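PKS (Streptomyces albus, PDB 4OQJ) probably works as a ketosynthase of an "AT-less" type I polyketide synthase, condensing acyl units on carrier proteins during oxazolomycin biosynthesis. Local coordinates at residues Pro557-Ala562 with Ala657-Ala662. Numbering follows the deposited sequence.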
loop_
_atom_site.group_PDB
_atom_site.type_symbol
_atom_site.label_atom_id
_atom_site.label_comp_id
_atom_site.label_asym_id
_atom_site.label_seq_id
_atom_site.Cartn_x
_atom_site.Cartn_y
_atom_site.Cartn_z
ATOM N N PRO A 557 -6.986 -40.155 48.904
ATOM C CA PRO A 557 -6.137 -39.182 49.605
ATOM C C PRO A 557 -4.849 -38.843 48.860
ATOM O O PRO A 557 -4.463 -37.681 48.835
ATOM C CB PRO A 557 -5.823 -39.875 50.937
ATOM C CG PRO A 557 -6.825 -40.985 51.065
ATOM C CD PRO A 557 -7.156 -41.398 49.681
ATOM N N GLU A 558 -4.197 -39.834 48.263
ATOM C CA GLU A 558 -2.992 -39.576 47.487
ATOM C C GLU A 558 -3.303 -38.683 46.287
ATOM O O GLU A 558 -2.558 -37.742 45.983
ATOM C CB GLU A 558 -2.365 -40.891 47.018
ATOM C CG GLU A 558 -1.036 -40.719 46.297
ATOM C CD GLU A 558 -0.578 -41.986 45.598
ATOM O OE1 GLU A 558 -0.012 -41.879 44.490
ATOM O OE2 GLU A 558 -0.778 -43.085 46.160
ATOM N N HIS A 559 -4.407 -38.977 45.608
ATOM C CA HIS A 559 -4.818 -38.190 44.458
ATOM C C HIS A 559 -5.186 -36.767 44.870
ATOM O O HIS A 559 -4.813 -35.802 44.201
ATOM C CB HIS A 559 -6.012 -38.832 43.748
ATOM C CG HIS A 559 -6.628 -37.943 42.712
ATOM N ND1 HIS A 559 -5.957 -37.540 41.579
ATOM C CD2 HIS A 559 -7.849 -37.364 42.653
ATOM C CE1 HIS A 559 -6.742 -36.754 40.859
ATOM N NE2 HIS A 559 -7.893 -36.631 41.490
ATOM N N ALA A 560 -5.930 -36.653 45.971
ATOM C CA ALA A 560 -6.369 -35.353 46.466
ATOM C C ALA A 560 -5.169 -34.494 46.826
ATOM O O ALA A 560 -5.099 -33.337 46.436
ATOM C CB ALA A 560 -7.282 -35.525 47.671
ATOM N N ALA A 561 -4.219 -35.073 47.554
ATOM C CA ALA A 561 -3.029 -34.345 47.994
ATOM C C ALA A 561 -2.166 -33.884 46.817
ATOM O O ALA A 561 -1.612 -32.776 46.836
ATOM C CB ALA A 561 -2.213 -35.210 48.944
ATOM N N ALA A 562 -2.073 -34.714 45.784
ATOM C CA ALA A 562 -1.314 -34.364 44.581
ATOM C C ALA A 562 -1.916 -33.173 43.829
ATOM O O ALA A 562 -1.206 -32.227 43.453
ATOM C CB ALA A 562 -1.221 -35.573 43.654
ATOM N N ALA A 657 -5.237 -46.275 38.606
ATOM C CA ALA A 657 -5.070 -45.388 37.457
ATOM C C ALA A 657 -4.096 -44.276 37.824
ATOM O O ALA A 657 -3.787 -44.097 38.996
ATOM C CB ALA A 657 -6.407 -44.805 37.026
ATOM N N PRO A 658 -3.602 -43.526 36.825
ATOM C CA PRO A 658 -2.786 -42.347 37.139
ATOM C C PRO A 658 -3.545 -41.333 38.001
ATOM O O PRO A 658 -4.754 -41.183 37.833
ATOM C CB PRO A 658 -2.466 -41.762 35.760
ATOM C CG PRO A 658 -2.629 -42.897 34.814
ATOM C CD PRO A 658 -3.725 -43.739 35.374
ATOM N N VAL A 659 -2.841 -40.660 38.908
ATOM C CA VAL A 659 -3.454 -39.684 39.807
ATOM C C VAL A 659 -2.824 -38.317 39.616
ATOM O O VAL A 659 -1.959 -38.146 38.764
ATOM C CB VAL A 659 -3.305 -40.108 41.277
ATOM C CG1 VAL A 659 -3.939 -41.478 41.497
ATOM C CG2 VAL A 659 -1.831 -40.126 41.686
ATOM N N GLY A 660 -3.254 -37.352 40.421
ATOM C CA GLY A 660 -2.751 -35.996 40.343
ATOM C C GLY A 660 -2.950 -35.327 38.995
ATOM O O GLY A 660 -3.945 -35.547 38.298
ATOM N N THR A 661 -1.986 -34.493 38.632
ATOM C CA THR A 661 -2.100 -33.660 37.444
ATOM C C THR A 661 -2.289 -34.511 36.192
ATOM O O THR A 661 -3.030 -34.132 35.290
ATOM C CB THR A 661 -0.857 -32.757 37.287
ATOM O OG1 THR A 661 -0.796 -31.844 38.387
ATOM C CG2 THR A 661 -0.917 -31.965 35.995
ATOM N N ALA A 662 -1.639 -35.668 36.149
ATOM C CA ALA A 662 -1.787 -36.582 35.017
ATOM C C ALA A 662 -3.252 -36.965 34.816
ATOM O O ALA A 662 -3.729 -37.060 33.687
ATOM C CB ALA A 662 -0.955 -37.812 35.230
#
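The backbone N of G660 donates a hydrogen bond to ND1 of H559, 2.9 Å long. The bond is somewhat bent, with an N-H...acceptor angle of 146°. The donor lies close to the imidazole plane and meets the ring at its edge. With chi1 at 170°, CG of H559 lies opposite the backbone N and beside the carbonyl carbon, and the ring edge reaches G660. Because ND1 accepts here, the ring proton probably sits on NE2. The bond helps set the rotation of the ring and gives the N-H of the buried G660 a partner.

V659 packs beside the same histidine. Its CB lies 3.7 Å from ND1 of H559, and its CG1 is 4.0 Å from CB of H559. H559 and V659 lie alongside each other, pointing opposite ways. CG2 of V659 lies 3.8 Å from OE1 of the exposed E558, whose extended chain brings it there. One turn on, CB of A562 rests on CA of G660 at 3.7 Å. G660 has a positive phi, which favours glycine.

The F663 and H559 rings meet with their planes at about 90°, and V600 of helix 594-610 and P653 also touch the H559 side chain. T661 OG1 hydrogen-bonds E566 OE1. The contact thus joins helix 557-566 to the N-terminal end region of helix 660-673, beside helix 594-610, its centre about 39 Å from the centre of the chain.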